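PDB 3U3W: transcriptional activator PlcR protein from Bacillus thuringiensis, which activates transcription of virulence genes by binding DNA through its helix-turn-helix domain when the quorum-sensing peptide PapR is bound. Local coordinates for residues 71-74 against 75-79; 99-102 against 103-106; 256-259 against 260-264; 232-235 against 236-239. All coordinates share one frame; numbering follows the deposited sequence.

Contact 1: 71-74 against 75-79; sequences DIER and KKQFK
D71 and K75 open the first turn of helix 72-87, and the contact illustrates how a single helical start can be firm on one flank and loose on the other. The frame is ordinary alpha-helical hydrogen bonding: K75 N reaches D71 O at 3.0 Å, and the same i to i+4 step repeats through K76, Q77 and F78. D71 occupies the N-cap position, yet its carboxylate makes no capping bond. It turns instead to R74, whose NE makes a very short salt bridge, 2.5 Å, to D71 OD2, nearly in the guanidinium plane but well above that of the carboxylate. The chain of R74 leaves with CG anti to the backbone N (chi1 178°) and bends only at chi3, which swings the guanidinium back beside D71. Its NH2 also makes a salt bridge to E101, so two carboxylates probably limit its rotation.

The tight flank belongs to K75 and F78. Buried K75 runs out straight, CG passing D71 O at 3.3 Å, and carries NZ to S70 O and H108 ND1, while F78 sinks against L115 and the side chains of helix 91-102. On the solvent flank E73 and Q77 are both exposed, and E73 has a second conformer, a sign of mobility. Their side chains cross at an angle, and in the backbone Q77 N bonds to E73 O at 3.2 Å. Between the flanks, K76 sends NZ to E65, and its methylene CG rests 4.1 Å from I72 CG2.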
loop_
_atom_site.group_PDB
_atom_site.type_symbol
_atom_site.label_atom_id
_atom_site.label_comp_id
_atom_site.label_asym_id
_atom_site.label_seq_id
_atom_site.Cartn_x
_atom_site.Cartn_y
_atom_site.Cartn_z
ATOM N N ASP A 71 1.504 22.570 6.468
ATOM C CA ASP A 71 0.138 22.113 6.251
ATOM C C ASP A 71 0.094 20.718 5.606
ATOM O O ASP A 71 -0.825 20.388 4.852
ATOM C CB ASP A 71 -0.602 23.152 5.401
ATOM C CG ASP A 71 -2.054 23.296 5.786
ATOM O OD1 ASP A 71 -2.473 22.686 6.796
ATOM O OD2 ASP A 71 -2.774 24.030 5.076
ATOM N N ILE A 72 1.091 19.903 5.940
ATOM C CA ILE A 72 1.314 18.607 5.310
ATOM C C ILE A 72 0.175 17.595 5.493
ATOM O O ILE A 72 -0.104 16.806 4.596
ATOM C CB ILE A 72 2.654 17.978 5.782
ATOM C CG1 ILE A 72 3.851 18.840 5.336
ATOM C CG2 ILE A 72 2.788 16.546 5.279
ATOM C CD1 ILE A 72 4.046 18.950 3.805
ATOM N N GLU A 73 -0.477 17.597 6.646
ATOM C CA GLU A 73 -1.561 16.647 6.873
ATOM C C GLU A 73 -2.743 16.983 5.978
ATOM O O GLU A 73 -3.321 16.104 5.350
ATOM C CB GLU A 73 -1.989 16.624 8.345
ATOM C CG GLU A 73 -3.241 15.789 8.632
ATOM C CD GLU A 73 -3.062 14.309 8.310
ATOM O OE1 GLU A 73 -1.902 13.852 8.202
ATOM O OE2 GLU A 73 -4.086 13.602 8.163
ATOM N N ARG A 74 -3.090 18.258 5.912
ATOM C CA ARG A 74 -4.194 18.686 5.077
ATOM C C ARG A 74 -3.878 18.406 3.591
ATOM O O ARG A 74 -4.724 17.911 2.843
ATOM C CB ARG A 74 -4.510 20.170 5.324
ATOM C CG ARG A 74 -5.630 20.720 4.447
ATOM C CD ARG A 74 -5.740 22.242 4.532
ATOM N NE ARG A 74 -4.672 22.943 3.816
ATOM C CZ ARG A 74 -4.696 23.227 2.514
ATOM N NH1 ARG A 74 -5.734 22.853 1.770
ATOM N NH2 ARG A 74 -3.680 23.881 1.956
ATOM N N LYS A 75 -2.652 18.701 3.174
ATOM C CA LYS A 75 -2.280 18.458 1.785
ATOM C C LYS A 75 -2.426 16.981 1.405
ATOM O O LYS A 75 -2.886 16.649 0.312
ATOM C CB LYS A 75 -0.878 19.000 1.487
ATOM C CG LYS A 75 -0.819 20.533 1.516
ATOM C CD LYS A 75 0.554 21.069 1.183
ATOM C CE LYS A 75 0.624 22.576 1.388
ATOM N NZ LYS A 75 2.039 23.056 1.390
ATOM N N LYS A 76 -2.079 16.093 2.323
ATOM C CA LYS A 76 -2.144 14.671 2.046
ATOM C C LYS A 76 -3.587 14.162 1.906
ATOM O O LYS A 76 -3.876 13.334 1.040
ATOM C CB LYS A 76 -1.352 13.885 3.091
ATOM C CG LYS A 76 0.117 14.280 3.128
ATOM C CD LYS A 76 1.024 13.086 3.408
ATOM C CE LYS A 76 0.722 12.458 4.762
ATOM N NZ LYS A 76 1.571 11.260 5.003
ATOM N N GLN A 77 -4.490 14.668 2.740
ATOM C CA GLN A 77 -5.913 14.340 2.619
ATOM C C GLN A 77 -6.499 14.915 1.323
ATOM O O GLN A 77 -7.391 14.329 0.705
ATOM C CB GLN A 77 -6.689 14.878 3.820
ATOM C CG GLN A 77 -6.044 14.554 5.157
ATOM C CD GLN A 77 -6.709 15.265 6.334
ATOM O OE1 GLN A 77 -6.057 15.560 7.344
ATOM N NE2 GLN A 77 -8.009 15.540 6.209
ATOM N N PHE A 78 -5.993 16.076 0.925
ATOM C CA PHE A 78 -6.436 16.713 -0.300
ATOM C C PHE A 78 -6.071 15.803 -1.472
ATOM O O PHE A 78 -6.918 15.429 -2.275
ATOM C CB PHE A 78 -5.762 18.070 -0.441
ATOM C CG PHE A 78 -6.327 18.916 -1.543
ATOM C CD1 PHE A 78 -7.487 19.652 -1.344
ATOM C CD2 PHE A 78 -5.690 18.993 -2.774
ATOM C CE1 PHE A 78 -8.005 20.444 -2.357
ATOM C CE2 PHE A 78 -6.203 19.780 -3.792
ATOM C CZ PHE A 78 -7.361 20.510 -3.580
ATOM N N LYS A 79 -4.795 15.436 -1.536
ATOM C CA LYS A 79 -4.276 14.518 -2.542
ATOM C C LYS A 79 -5.073 13.196 -2.646
ATOM O O LYS A 79 -5.415 12.746 -3.745
ATOM C CB LYS A 79 -2.799 14.251 -2.253
ATOM C CG LYS A 79 -2.080 13.580 -3.370
ATOM C CD LYS A 79 -0.608 13.422 -3.071
ATOM C CE LYS A 79 0.057 12.567 -4.145
ATOM N NZ LYS A 79 1.429 12.124 -3.763
#

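Contact 2: 99-102 against 103-106; sequences WNEL and KKEE
K103 N is shared between W99 O at 3.1 Å and N100 O at 3.4 Å, both weak bonds, as the backbone of helix 91-102 gives way to a type I beta turn from L102 to E105. K104 N likewise reaches back three residues, weakly, to E101 O, and E105 N closes the turn on L102 O at 3.2 Å, coming from above the carbonyl plane. E105 then takes a positive phi of 55° and the chain leaves helical geometry.

Two lysines fold back over this turn in different ways. K103 places CG between its backbone N and carbonyl carbon (chi1 62°), which brings that methylene 3.2 Å from N100 O and carries CD to within 3.7 Å of W99 NE1. A water at the edge of the indole, in its plane, accepts from NE1 and, weakly, from K103 NZ, joining the two exposed side chains. K104 runs out extended instead and crosses E101, where NZ meets OE1 at 3.1 Å on the syn side of the carboxylate, somewhat out of its plane. Buried E101 pairs through OE2 with R74 as well, so positive groups serve both oxygens and probably stabilise its ionised form.

Bonds shortening from i+4 to i+3, followed by a positive-phi residue, are characteristic of a helix C-terminus; here that ending leads into the loop before helix 109-125 in the TPR-like, helical-repeat domain.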
loop_
_atom_site.group_PDB
_atom_site.type_symbol
_atom_site.label_atom_id
_atom_site.label_comp_id
_atom_site.label_asym_id
_atom_site.label_seq_id
_atom_site.Cartn_x
_atom_site.Cartn_y
_atom_site.Cartn_z
ATOM N N TRP A 99 -8.837 23.913 -8.628
ATOM C CA TRP A 99 -8.728 25.325 -8.980
ATOM C C TRP A 99 -8.724 26.217 -7.728
ATOM O O TRP A 99 -7.911 27.133 -7.610
ATOM C CB TRP A 99 -9.826 25.763 -9.957
ATOM C CG TRP A 99 -9.773 27.222 -10.184
ATOM C CD1 TRP A 99 -10.660 28.160 -9.725
ATOM C CD2 TRP A 99 -8.735 27.949 -10.864
ATOM N NE1 TRP A 99 -10.250 29.423 -10.101
ATOM C CE2 TRP A 99 -9.074 29.321 -10.802
ATOM C CE3 TRP A 99 -7.565 27.572 -11.536
ATOM C CZ2 TRP A 99 -8.279 30.318 -11.383
ATOM C CZ3 TRP A 99 -6.776 28.568 -12.119
ATOM C CH2 TRP A 99 -7.138 29.925 -12.033
ATOM N N ASN A 100 -9.623 25.930 -6.791
ATOM C CA ASN A 100 -9.655 26.664 -5.521
ATOM C C ASN A 100 -8.340 26.609 -4.772
ATOM O O ASN A 100 -7.836 27.628 -4.310
ATOM C CB ASN A 100 -10.806 26.190 -4.631
ATOM C CG ASN A 100 -12.149 26.712 -5.116
ATOM O OD1 ASN A 100 -12.211 27.741 -5.798
ATOM N ND2 ASN A 100 -13.227 26.008 -4.777
ATOM N N GLU A 101 -7.779 25.412 -4.670
ATOM C CA GLU A 101 -6.496 25.245 -4.023
ATOM C C GLU A 101 -5.394 25.987 -4.777
ATOM O O GLU A 101 -4.475 26.546 -4.176
ATOM C CB GLU A 101 -6.157 23.759 -3.909
ATOM C CG GLU A 101 -4.925 23.488 -3.077
ATOM C CD GLU A 101 -5.146 23.809 -1.604
ATOM O OE1 GLU A 101 -6.301 23.654 -1.140
ATOM O OE2 GLU A 101 -4.173 24.220 -0.922
ATOM N N LEU A 102 -5.483 25.975 -6.101
ATOM C CA LEU A 102 -4.440 26.557 -6.942
ATOM C C LEU A 102 -4.342 28.066 -6.783
ATOM O O LEU A 102 -3.258 28.642 -6.925
ATOM C CB LEU A 102 -4.672 26.200 -8.418
ATOM C CG LEU A 102 -4.011 24.906 -8.892
ATOM C CD1 LEU A 102 -4.588 24.430 -10.233
ATOM C CD2 LEU A 102 -2.503 25.134 -8.990
ATOM N N LYS A 103 -5.473 28.708 -6.495
ATOM C CA LYS A 103 -5.493 30.166 -6.450
ATOM C C LYS A 103 -5.044 30.738 -5.098
ATOM O O LYS A 103 -4.922 31.953 -4.941
ATOM C CB LYS A 103 -6.845 30.726 -6.924
ATOM C CG LYS A 103 -8.038 30.327 -6.095
ATOM C CD LYS A 103 -9.337 30.748 -6.781
ATOM C CE LYS A 103 -9.186 32.104 -7.486
ATOM N NZ LYS A 103 -10.247 33.096 -7.107
ATOM N N LYS A 104 -4.780 29.855 -4.135
ATOM C CA LYS A 104 -4.089 30.247 -2.905
ATOM C C LYS A 104 -2.625 30.597 -3.183
ATOM O O LYS A 104 -1.965 31.220 -2.355
ATOM C CB LYS A 104 -4.157 29.148 -1.846
ATOM C CG LYS A 104 -5.563 28.796 -1.380
ATOM C CD LYS A 104 -5.507 27.724 -0.284
ATOM C CE LYS A 104 -6.887 27.130 0.005
ATOM N NZ LYS A 104 -6.827 25.952 0.932
ATOM N N GLU A 105 -2.119 30.187 -4.343
ATOM C CA GLU A 105 -0.778 30.565 -4.773
ATOM C C GLU A 105 0.337 30.231 -3.771
ATOM O O GLU A 105 1.361 30.912 -3.741
ATOM C CB GLU A 105 -0.744 32.063 -5.083
ATOM C CG GLU A 105 -1.770 32.502 -6.110
ATOM C CD GLU A 105 -1.474 31.941 -7.483
ATOM O OE1 GLU A 105 -0.290 31.636 -7.749
ATOM O OE2 GLU A 105 -2.424 31.799 -8.288
ATOM N N GLU A 106 0.146 29.192 -2.962
ATOM C CA GLU A 106 1.169 28.774 -2.004
ATOM C C GLU A 106 2.377 28.150 -2.702
ATOM O O GLU A 106 2.240 27.491 -3.731
ATOM C CB GLU A 106 0.588 27.795 -0.973
ATOM C CG GLU A 106 -0.626 28.343 -0.208
ATOM C CD GLU A 106 -1.099 27.427 0.920
ATOM O OE1 GLU A 106 -0.422 26.408 1.192
ATOM O OE2 GLU A 106 -2.149 27.736 1.534
HETATM O O HOH W 1 -12.248 31.702 -9.469
#

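Contact 3: 256-259 against 260-264; sequences IEDA and YKKAS
D258 sends CG anti to the backbone N (chi1 -174°), and K262, one helical turn on, folds its otherwise extended chain at chi4 (61°) to bring NZ to the open end of the carboxylate. The result is an i to i+4 salt bridge along helix 253-269, part of the TPR-like C-terminal domain. K262 NZ sits at the fork of the carboxylate, 2.9 Å from D258 OD2 and equally far from OD1; the bond to OD2 uses the syn side and lies 20° out of plane, while that to OD1 is weak. Contact with both oxygens probably limits rotation of the carboxylate. The aliphatic part of the lysine is not idle either: it packs on Y239 and, across the dimer interface, on I269 of the second subunit.

On roughly the opposite side of the helix the same spacing yields an apolar pair. I256 and Y260 lie side by side and point the same way, with the ring carbons CD2 and CE2 nearest the isoleucine; CE2 comes 3.6 Å from I256 CG2. In the backbone, Y260 N makes only a weak bond to I256 O at 3.4 Å, whereas K261 N to E257 O is firm at 2.9 Å. The phenol end is held elsewhere, OH being hydrogen-bonded to E244 and R247 of helix 235-248. Small residues line the flank facing that helix: A259 touches R242, A263 touches Y240, and A263 N closes the turn on A259 O at 3.1 Å.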
loop_
_atom_site.group_PDB
_atom_site.type_symbol
_atom_site.label_atom_id
_atom_site.label_comp_id
_atom_site.label_asym_id
_atom_site.label_seq_id
_atom_site.Cartn_x
_atom_site.Cartn_y
_atom_site.Cartn_z
ATOM N N ILE A 256 -15.936 -15.862 -23.294
ATOM C CA ILE A 256 -16.306 -14.461 -23.450
ATOM C C ILE A 256 -17.329 -13.995 -22.404
ATOM O O ILE A 256 -17.164 -12.946 -21.805
ATOM C CB ILE A 256 -16.866 -14.182 -24.855
ATOM C CG1 ILE A 256 -15.763 -14.368 -25.909
ATOM C CG2 ILE A 256 -17.472 -12.771 -24.911
ATOM C CD1 ILE A 256 -16.270 -14.504 -27.332
ATOM N N GLU A 257 -18.386 -14.773 -22.196
ATOM C CA GLU A 257 -19.431 -14.411 -21.238
ATOM C C GLU A 257 -18.884 -14.375 -19.810
ATOM O O GLU A 257 -19.243 -13.502 -19.020
ATOM C CB GLU A 257 -20.617 -15.381 -21.329
ATOM C CG GLU A 257 -21.700 -14.945 -22.308
ATOM C CD GLU A 257 -22.626 -16.083 -22.717
ATOM O OE1 GLU A 257 -22.497 -17.196 -22.157
ATOM O OE2 GLU A 257 -23.482 -15.864 -23.608
ATOM N N ASP A 258 -18.015 -15.330 -19.495
ATOM C CA ASP A 258 -17.350 -15.386 -18.195
ATOM C C ASP A 258 -16.676 -14.066 -17.849
ATOM O O ASP A 258 -16.888 -13.526 -16.764
ATOM C CB ASP A 258 -16.301 -16.509 -18.167
ATOM C CG ASP A 258 -15.687 -16.704 -16.785
ATOM O OD1 ASP A 258 -16.417 -17.115 -15.858
ATOM O OD2 ASP A 258 -14.471 -16.460 -16.626
ATOM N N ALA A 259 -15.859 -13.557 -18.769
ATOM C CA ALA A 259 -15.104 -12.347 -18.502
ATOM C C ALA A 259 -16.041 -11.197 -18.190
ATOM O O ALA A 259 -15.832 -10.478 -17.212
ATOM C CB ALA A 259 -14.184 -12.003 -19.656
ATOM N N TYR A 260 -17.084 -11.036 -19.000
ATOM C CA TYR A 260 -18.034 -9.935 -18.808
ATOM C C TYR A 260 -18.825 -10.053 -17.496
ATOM O O TYR A 260 -19.140 -9.043 -16.862
ATOM C CB TYR A 260 -18.986 -9.813 -20.001
ATOM C CG TYR A 260 -18.370 -9.254 -21.269
ATOM C CD1 TYR A 260 -17.730 -8.014 -21.272
ATOM C CD2 TYR A 260 -18.449 -9.951 -22.472
ATOM C CE1 TYR A 260 -17.170 -7.491 -22.434
ATOM C CE2 TYR A 260 -17.897 -9.435 -23.643
ATOM C CZ TYR A 260 -17.263 -8.204 -23.616
ATOM O OH TYR A 260 -16.712 -7.692 -24.768
ATOM N N LYS A 261 -19.138 -11.285 -17.092
ATOM C CA LYS A 261 -19.822 -11.526 -15.821
ATOM C C LYS A 261 -18.947 -11.104 -14.648
ATOM O O LYS A 261 -19.407 -10.442 -13.715
ATOM C CB LYS A 261 -20.223 -12.995 -15.679
ATOM C CG LYS A 261 -21.450 -13.377 -16.498
ATOM C CD LYS A 261 -21.612 -14.896 -16.590
ATOM C CE LYS A 261 -22.062 -15.510 -15.266
ATOM N NZ LYS A 261 -21.075 -15.340 -14.153
ATOM N N LYS A 262 -17.678 -11.479 -14.706
ATOM C CA LYS A 262 -16.740 -11.060 -13.682
ATOM C C LYS A 262 -16.653 -9.531 -13.598
ATOM O O LYS A 262 -16.563 -8.976 -12.502
ATOM C CB LYS A 262 -15.368 -11.695 -13.911
ATOM C CG LYS A 262 -15.323 -13.195 -13.615
ATOM C CD LYS A 262 -13.938 -13.751 -13.948
ATOM C CE LYS A 262 -13.673 -15.107 -13.305
ATOM N NZ LYS A 262 -14.617 -16.166 -13.749
ATOM N N ALA A 263 -16.698 -8.850 -14.743
ATOM C CA ALA A 263 -16.656 -7.389 -14.749
ATOM C C ALA A 263 -17.901 -6.808 -14.113
ATOM O O ALA A 263 -17.816 -5.909 -13.289
ATOM C CB ALA A 263 -16.487 -6.846 -16.169
ATOM N N SER A 264 -19.056 -7.333 -14.516
ATOM C CA SER A 264 -20.355 -6.927 -13.972
ATOM C C SER A 264 -20.431 -7.133 -12.451
ATOM O O SER A 264 -20.971 -6.296 -11.726
ATOM C CB SER A 264 -21.489 -7.690 -14.674
ATOM O OG SER A 264 -22.769 -7.256 -14.236
#

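Contact 4: 232-235 against 236-239; sequences MALI and GQLY
L234 and I235 present their carbonyls to L238 and Y239 at the beginning of helix 235-248, an N-terminal turn within the TPR-like domain, with L234 at the N-cap position. G236 comes first along the helical segment. Its N donates to a water 2.8 Å away, which in turn donates to M232 O at 2.9 Å, so an amide of the first turn is satisfied by solvent held within a buried site. The same water donates to Q237 OE1 at 2.8 Å.

Q237 owes this position to a bend at chi2 (86°), which curls the amide back over the preceding loop. While OE1 takes the water, NE2 makes a weak bond to A233 O at 3.4 Å, passes 3.2 Å from L234 CD2, and donates to an acidic side chain of the bound peptide. L234 packs on the acidic side chain as well, which places this helix start in the peptide-binding groove.

L238 follows, its N bonded to L234 O at 2.9 Å, while its branched end packs against A222 and I223 of helix 212-228. Last comes Y239, whose N points almost straight at I235 O (3.1 Å, 175°). With CG1 anti to the backbone N (chi1 -166°), I235 lays that methylene alongside the tyrosine ring, the two side chains pointing the same way. The ring also packs on I269 of the second subunit, and Y239 CE2 lies 3.4 Å from I235 CG1.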
loop_
_atom_site.group_PDB
_atom_site.type_symbol
_atom_site.label_atom_id
_atom_site.label_comp_id
_atom_site.label_asym_id
_atom_site.label_seq_id
_atom_site.Cartn_x
_atom_site.Cartn_y
_atom_site.Cartn_z
ATOM N N MET A 232 -8.443 -4.447 -6.202
ATOM C CA MET A 232 -9.720 -4.438 -6.917
ATOM C C MET A 232 -9.817 -3.184 -7.763
ATOM O O MET A 232 -10.835 -2.958 -8.424
ATOM C CB MET A 232 -10.890 -4.345 -5.920
ATOM C CG MET A 232 -11.333 -5.600 -5.278
ATOM S SD MET A 232 -12.959 -5.437 -4.527
ATOM C CE MET A 232 -12.562 -4.577 -3.005
ATOM N N ALA A 233 -8.803 -2.331 -7.688
ATOM C CA ALA A 233 -8.910 -0.998 -8.275
ATOM C C ALA A 233 -9.310 -1.016 -9.779
ATOM O O ALA A 233 -10.211 -0.291 -10.212
ATOM C CB ALA A 233 -7.605 -0.215 -8.043
ATOM N N LEU A 234 -8.650 -1.868 -10.557
ATOM C CA LEU A 234 -8.888 -1.936 -11.989
ATOM C C LEU A 234 -9.364 -3.309 -12.451
ATOM O O LEU A 234 -9.477 -3.552 -13.652
ATOM C CB LEU A 234 -7.615 -1.542 -12.747
ATOM C CG LEU A 234 -7.238 -0.065 -12.611
ATOM C CD1 LEU A 234 -6.180 0.274 -13.600
ATOM C CD2 LEU A 234 -8.470 0.818 -12.837
ATOM N N ILE A 235 -9.653 -4.204 -11.511
ATOM C CA ILE A 235 -9.916 -5.601 -11.872
ATOM C C ILE A 235 -11.212 -5.765 -12.677
ATOM O O ILE A 235 -11.282 -6.597 -13.573
ATOM C CB ILE A 235 -9.903 -6.562 -10.633
ATOM C CG1 ILE A 235 -9.839 -8.017 -11.084
ATOM C CG2 ILE A 235 -11.134 -6.349 -9.752
ATOM C CD1 ILE A 235 -8.482 -8.604 -11.020
ATOM N N GLY A 236 -12.237 -4.982 -12.358
ATOM C CA GLY A 236 -13.455 -4.986 -13.160
ATOM C C GLY A 236 -13.170 -4.572 -14.608
ATOM O O GLY A 236 -13.526 -5.281 -15.552
ATOM N N GLN A 237 -12.501 -3.434 -14.772
ATOM C CA GLN A 237 -12.147 -2.921 -16.094
ATOM C C GLN A 237 -11.347 -3.947 -16.879
ATOM O O GLN A 237 -11.556 -4.099 -18.071
ATOM C CB GLN A 237 -11.365 -1.604 -15.988
ATOM C CG GLN A 237 -12.148 -0.486 -15.299
ATOM C CD GLN A 237 -11.996 -0.526 -13.769
ATOM O OE1 GLN A 237 -12.166 -1.574 -13.146
ATOM N NE2 GLN A 237 -11.659 0.617 -13.170
ATOM N N LEU A 238 -10.446 -4.652 -16.191
ATOM C CA LEU A 238 -9.574 -5.656 -16.802
ATOM C C LEU A 238 -10.358 -6.846 -17.347
ATOM O O LEU A 238 -10.161 -7.234 -18.487
ATOM C CB LEU A 238 -8.505 -6.118 -15.803
ATOM C CG LEU A 238 -7.404 -5.059 -15.609
ATOM C CD1 LEU A 238 -6.505 -5.346 -14.406
ATOM C CD2 LEU A 238 -6.580 -4.900 -16.895
ATOM N N TYR A 239 -11.253 -7.412 -16.543
ATOM C CA TYR A 239 -12.146 -8.451 -17.031
ATOM C C TYR A 239 -12.974 -8.009 -18.218
ATOM O O TYR A 239 -13.222 -8.801 -19.113
ATOM C CB TYR A 239 -13.075 -8.958 -15.932
ATOM C CG TYR A 239 -12.370 -9.898 -15.007
ATOM C CD1 TYR A 239 -11.810 -11.076 -15.482
ATOM C CD2 TYR A 239 -12.224 -9.591 -13.668
ATOM C CE1 TYR A 239 -11.136 -11.936 -14.638
ATOM C CE2 TYR A 239 -11.556 -10.435 -12.820
ATOM C CZ TYR A 239 -11.015 -11.609 -13.309
ATOM O OH TYR A 239 -10.353 -12.443 -12.441
HETATM O O HOH W 2 -12.666 -2.791 -10.629
#

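Overall arrangement
The four contacts form two neighbouring pairs at opposite sides of the chain's centre. Contacts 1 and 2, with centres about 14 Å apart, join successive helices 72-87 and 91-102, where F78 CZ packs 3.5 Å from E101 CB. Contacts 4 and 3, about 11 Å between centres, join helices 235-248 and 253-269, with A263 CB 3.4 Å from G236 O. Between the pairs nothing touches: centres of contacts 1 and 3 are about 38 Å apart. Contact 1 approaches the DNA to about 19 Å between nearest atoms, contact 3 only to about 54 Å. The peptide meets contact 4, whose nearest atom is about 41 Å from the DNA, consistent with a signal site remote from the DNA.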